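Local coordinates for phosphate-binding protein PstS 2 (Streptococcus pneumoniae, PDB 4H1X) that probably captures phosphate outside the cell membrane as the solute-binding lipoprotein of the PstSACB ABC transporter, which imports it, at residues A[123-128]-A[168-173]; A[175-180]-A[184-189]. All blocks are in the same frame, centred on the assembly; numbering follows the deposited sequence. Where two conformers were deposited one is given.

Following the chain from its N terminus, helix 116-126 comes first and supplies one half of interaction 1; the chain then runs through helix 128-136 and strand 155-162 before helix 164-180 supplies the other half, closing a loop of 39 residues. Interaction 2 opens only after that, between the C-terminal end of helix 164-180 and the strand 183-190 that follows it, and closes a short turn. The two contacts therefore follow in series, neither nesting nor crossing, but they share helix 164-180 and touch: Phe-124 CB lies 3.5 Å from Tyr-177 CD1, and Glu-171 CA lies 3.7 Å from Ile-188 CD1. Together they tie two helices and a sheet strand into one lobe.

Interaction 1: residues A[123-128]-A[168-173]; sequences SFIHSK and SLMEKL
Leu-173 is the bump on which the contact turns, its branched side chain reaching from helix 164-180 towards the hollow between Phe-124 and Ile-125. The two residues of helix 116-126 divide the work. Ile-125 meets Leu-173 at about a right angle, with CG1 resting 4.2 Å from CD1 of Leu-173. Phe-124 takes the other methyl: its CE2 stands 4.5 Å from Leu-173 CD2, a looser touch. The ring comes closer to the backbone, CE2 lying 3.7 Å from Leu-173 O in an oblique approach. With CG placed anti to the backbone N (chi1 176°), the Phe-124 ring extends to that carbonyl.

Both helices belong to one lobe of a periplasmic-binding-protein fold, where helices pack against a central sheet. Here strand 223-236 forms the floor: Ile-227 touches Ile-125, Met-170 and Leu-173 alike, while Val-133 of helix 128-136 also touches Leu-173.

One turn earlier on helix 164-180, Met-170, present as selenomethionine, reaches across beside Leu-173 to the end of Ile-125. Folded at both chi2 and chi3, near 60° each, it delivers CE to 4.4 Å from Ile-125 CD1, a methyl-to-methyl touch that suits a long, pliable residue in a buried interface.

Two residues after Ile-125, Ser-127 is the first to leave helical geometry and serves as the N-cap of helix 128-136. Its small hydroxyl OG donates to Phe-124 O at 2.6 Å, 16° from the carbonyl plane. Ser-127 N donates to the same oxygen, and OG also caps Gly-130 N at the start of the next helix.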
# COMPACT_ATOMS: atom_id res chain seq x y z
N SER A 123 17.63 -5.90 -10.31
CA SER A 123 18.88 -5.26 -9.87
C SER A 123 18.69 -3.74 -9.84
O SER A 123 19.11 -3.07 -8.90
CB SER A 123 20.05 -5.66 -10.77
OG SER A 123 20.28 -7.06 -10.70
N PHE A 124 18.01 -3.20 -10.86
CA PHE A 124 17.72 -1.75 -10.92
C PHE A 124 16.84 -1.36 -9.73
O PHE A 124 17.10 -0.37 -9.08
CB PHE A 124 17.00 -1.40 -12.23
CG PHE A 124 16.62 0.07 -12.26
CD1 PHE A 124 17.57 1.05 -12.53
CD2 PHE A 124 15.34 0.47 -11.90
CE1 PHE A 124 17.23 2.40 -12.52
CE2 PHE A 124 15.01 1.84 -11.84
CZ PHE A 124 15.96 2.79 -12.15
N ILE A 125 15.78 -2.13 -9.46
CA ILE A 125 14.88 -1.84 -8.34
C ILE A 125 15.66 -1.85 -7.00
O ILE A 125 15.39 -1.02 -6.12
CB ILE A 125 13.72 -2.85 -8.31
CG1 ILE A 125 12.78 -2.66 -9.53
CG2 ILE A 125 12.93 -2.73 -6.98
CD1 ILE A 125 11.70 -3.83 -9.71
N HIS A 126 16.62 -2.76 -6.87
CA HIS A 126 17.45 -2.90 -5.66
C HIS A 126 18.51 -1.80 -5.54
O HIS A 126 19.00 -1.55 -4.44
CB HIS A 126 18.13 -4.28 -5.64
CG HIS A 126 17.17 -5.37 -5.26
ND1 HIS A 126 17.43 -6.70 -5.53
CD2 HIS A 126 15.96 -5.28 -4.66
CE1 HIS A 126 16.41 -7.38 -5.03
NE2 HIS A 126 15.50 -6.56 -4.51
N SER A 127 18.85 -1.14 -6.64
CA SER A 127 19.93 -0.15 -6.67
C SER A 127 19.62 1.13 -5.90
O SER A 127 18.46 1.40 -5.58
CB SER A 127 20.26 0.23 -8.11
OG SER A 127 19.25 1.05 -8.68
N LYS A 128 20.66 1.98 -5.71
CA LYS A 128 20.50 3.30 -5.08
C LYS A 128 19.48 4.12 -5.89
O LYS A 128 18.61 4.75 -5.30
CB LYS A 128 21.88 4.01 -4.99
CG LYS A 128 21.87 5.27 -4.12
CD LYS A 128 23.28 5.79 -3.91
CE LYS A 128 23.37 6.77 -2.75
NZ LYS A 128 24.79 7.11 -2.44
N SER A 168 1.07 1.78 -9.67
CA SER A 168 1.57 3.14 -9.86
C SER A 168 3.07 3.20 -9.61
O SER A 168 3.80 3.73 -10.45
CB SER A 168 0.84 4.15 -8.99
OG SER A 168 1.30 5.45 -9.34
N LEU A 169 3.53 2.61 -8.49
CA LEU A 169 4.95 2.59 -8.14
C LEU A 169 5.76 1.79 -9.18
O LEU A 169 6.85 2.23 -9.57
CB LEU A 169 5.16 2.01 -6.74
CG LEU A 169 6.65 1.91 -6.32
CD1 LEU A 169 7.36 3.29 -6.35
CD2 LEU A 169 6.79 1.26 -4.96
N MSE A 170 5.22 0.64 -9.64
CA MSE A 170 5.88 -0.17 -10.66
C MSE A 170 6.06 0.65 -11.94
O MSE A 170 7.13 0.58 -12.55
CB MSE A 170 5.06 -1.44 -10.93
CG MSE A 170 5.76 -2.42 -11.82
SE MSE A 170 7.60 -2.83 -11.14
CE MSE A 170 7.27 -3.51 -9.52
N GLU A 171 5.04 1.46 -12.32
CA GLU A 171 5.10 2.34 -13.49
C GLU A 171 6.29 3.32 -13.34
O GLU A 171 7.06 3.49 -14.28
CB GLU A 171 3.76 3.09 -13.66
CG GLU A 171 2.65 2.22 -14.26
CD GLU A 171 1.20 2.53 -13.91
OE1 GLU A 171 0.88 3.70 -13.59
OE2 GLU A 171 0.37 1.60 -14.02
N LYS A 172 6.47 3.92 -12.14
CA LYS A 172 7.59 4.87 -11.90
C LYS A 172 8.94 4.13 -12.06
O LYS A 172 9.90 4.67 -12.65
CB LYS A 172 7.48 5.51 -10.49
CG LYS A 172 6.20 6.33 -10.20
CD LYS A 172 6.09 7.56 -11.10
CE LYS A 172 4.94 8.44 -10.66
NZ LYS A 172 4.70 9.52 -11.65
N LEU A 173 9.01 2.91 -11.56
CA LEU A 173 10.25 2.11 -11.64
C LEU A 173 10.53 1.72 -13.09
O LEU A 173 11.68 1.87 -13.52
CB LEU A 173 10.18 0.88 -10.74
CG LEU A 173 10.27 1.20 -9.22
CD1 LEU A 173 9.77 0.03 -8.38
CD2 LEU A 173 11.74 1.57 -8.79

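Interaction 2: residues A[175-180]-A[184-189]; sequences EAYKKE and VTIDIT
Tyr-177 and Lys-178, neighbours on the last turns of helix 164-180, meet Val-184 and Ile-186 of the strand that follows, Tyr-177 by apolar contact, Lys-178 through its aliphatic stem and two waters. In the apolar part, the Tyr-177 ring crosses both strand side chains at about a right angle. Val-184 CG1 lies in the ring plane at the edge, 3.8 Å from CE2, while Ile-186 CD1 comes obliquely to within 3.7 Å of CD2. The two residues alternate with Thr-185, so both point to the helix while the threonine faces away; beta-branched side chains suit a strand, and Val-184 offers the ring a methyl at its branch, Ile-186 the tip of its longer arm. Tyr-177 fits because its large ring is buried while its hydroxyl still finds a partner, Asp-120 of helix 116-126. Phe-121 of that same helix meets the ring edge-to-face.

The second group of contacts belongs to Lys-178. Its aliphatic stem lies over the strand backbone, with CD 3.3 Å from Val-184 O. A bend at chi3 (-74°) turns the amine along the strand to two waters. Water 1 accepts from Lys-178 NZ at 2.8 Å and from Ile-186 N at 3.0 Å; water 2 takes a weak bond from NZ and donates to Ile-186 O at 3.2 Å. The backbone N and O of Ile-186 are thus both bridged to the amine by water. A long lysine suits this partly exposed edge of the helix-strand contact, its stem covering the strand and its charge remaining hydrated.

The axes of 175-180 and 184-189 approach to 8.7 Å and run nearly antiparallel, at 166°, as expected where the helix of a right-handed beta-alpha-beta crossover returns to its sheet: strand 155-162, helix 164-180 and strand 183-190 form that unit, the two strands pairing in parallel.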
# COMPACT_ATOMS: atom_id res chain seq x y z
N GLU A 175 9.55 3.45 -15.75
CA GLU A 175 9.96 4.69 -16.45
C GLU A 175 11.44 4.95 -16.26
O GLU A 175 12.15 5.25 -17.24
CB GLU A 175 9.19 5.91 -15.89
CG GLU A 175 7.71 5.99 -16.21
CD GLU A 175 7.06 7.17 -15.52
OE1 GLU A 175 7.69 7.79 -14.63
OE2 GLU A 175 5.90 7.48 -15.87
N ALA A 176 11.92 4.87 -14.99
CA ALA A 176 13.33 5.14 -14.68
C ALA A 176 14.23 4.09 -15.32
O ALA A 176 15.28 4.45 -15.85
CB ALA A 176 13.54 5.18 -13.16
N TYR A 177 13.79 2.82 -15.34
CA TYR A 177 14.57 1.74 -15.96
C TYR A 177 14.67 1.93 -17.48
O TYR A 177 15.76 1.73 -18.04
CB TYR A 177 13.94 0.38 -15.65
CG TYR A 177 14.74 -0.79 -16.20
CD1 TYR A 177 15.87 -1.27 -15.54
CD2 TYR A 177 14.31 -1.47 -17.34
CE1 TYR A 177 16.55 -2.40 -15.99
CE2 TYR A 177 15.00 -2.58 -17.82
CZ TYR A 177 16.11 -3.05 -17.13
OH TYR A 177 16.80 -4.14 -17.60
N LYS A 178 13.55 2.29 -18.15
CA LYS A 178 13.50 2.47 -19.61
C LYS A 178 14.30 3.68 -20.06
O LYS A 178 14.81 3.68 -21.18
CB LYS A 178 12.05 2.52 -20.10
CG LYS A 178 11.38 1.13 -19.97
CD LYS A 178 10.05 1.02 -20.67
CE LYS A 178 8.93 1.73 -19.96
NZ LYS A 178 7.80 1.99 -20.87
N LYS A 179 14.52 4.65 -19.17
CA LYS A 179 15.38 5.81 -19.47
C LYS A 179 16.82 5.28 -19.70
O LYS A 179 17.51 5.74 -20.60
CB LYS A 179 15.31 6.83 -18.31
CG LYS A 179 16.01 8.15 -18.65
CD LYS A 179 16.18 9.02 -17.43
CE LYS A 179 16.79 10.36 -17.80
NZ LYS A 179 16.80 11.29 -16.65
N GLU A 180 17.22 4.27 -18.89
CA GLU A 180 18.53 3.64 -18.96
C GLU A 180 18.58 2.53 -20.02
O GLU A 180 19.66 2.23 -20.52
CB GLU A 180 18.92 3.04 -17.58
CG GLU A 180 19.14 4.07 -16.48
CD GLU A 180 20.43 4.88 -16.50
OE1 GLU A 180 21.33 4.56 -17.30
OE2 GLU A 180 20.53 5.81 -15.68
N VAL A 184 13.94 -1.72 -24.08
CA VAL A 184 13.21 -2.64 -23.21
C VAL A 184 11.78 -2.18 -23.10
O VAL A 184 11.55 -1.01 -22.81
CB VAL A 184 13.84 -2.79 -21.80
CG1 VAL A 184 12.89 -3.53 -20.83
CG2 VAL A 184 15.17 -3.52 -21.88
N THR A 185 10.82 -3.09 -23.31
CA THR A 185 9.42 -2.72 -23.13
C THR A 185 8.91 -3.40 -21.85
O THR A 185 9.24 -4.55 -21.60
CB THR A 185 8.56 -3.03 -24.36
OG1 THR A 185 8.66 -4.41 -24.68
CG2 THR A 185 8.94 -2.21 -25.56
N ILE A 186 8.17 -2.67 -21.04
CA ILE A 186 7.65 -3.25 -19.79
C ILE A 186 6.13 -3.07 -19.80
O ILE A 186 5.67 -1.94 -19.82
CB ILE A 186 8.31 -2.65 -18.50
CG1 ILE A 186 9.86 -2.92 -18.46
CG2 ILE A 186 7.62 -3.23 -17.25
CD1 ILE A 186 10.66 -2.17 -17.33
N ASP A 187 5.38 -4.18 -19.80
CA ASP A 187 3.92 -4.19 -19.71
C ASP A 187 3.54 -4.43 -18.25
O ASP A 187 4.07 -5.37 -17.62
CB ASP A 187 3.32 -5.31 -20.57
CG ASP A 187 3.34 -5.16 -22.09
OD1 ASP A 187 3.91 -4.17 -22.58
OD2 ASP A 187 2.79 -6.05 -22.77
N ILE A 188 2.66 -3.61 -17.71
CA ILE A 188 2.26 -3.79 -16.33
C ILE A 188 0.77 -4.07 -16.33
O ILE A 188 -0.01 -3.21 -16.75
CB ILE A 188 2.62 -2.55 -15.48
CG1 ILE A 188 4.16 -2.31 -15.49
CG2 ILE A 188 2.06 -2.71 -14.06
CD1 ILE A 188 4.63 -0.94 -15.08
N THR A 189 0.38 -5.24 -15.84
CA THR A 189 -1.02 -5.63 -15.79
C THR A 189 -1.52 -5.56 -14.37
O THR A 189 -0.97 -6.24 -13.49
CB THR A 189 -1.21 -7.03 -16.38
OG1 THR A 189 -0.78 -7.02 -17.74
CG2 THR A 189 -2.66 -7.50 -16.30
O HOH W 1 7.02 -0.23 -22.42
O HOH W 2 6.36 0.88 -18.52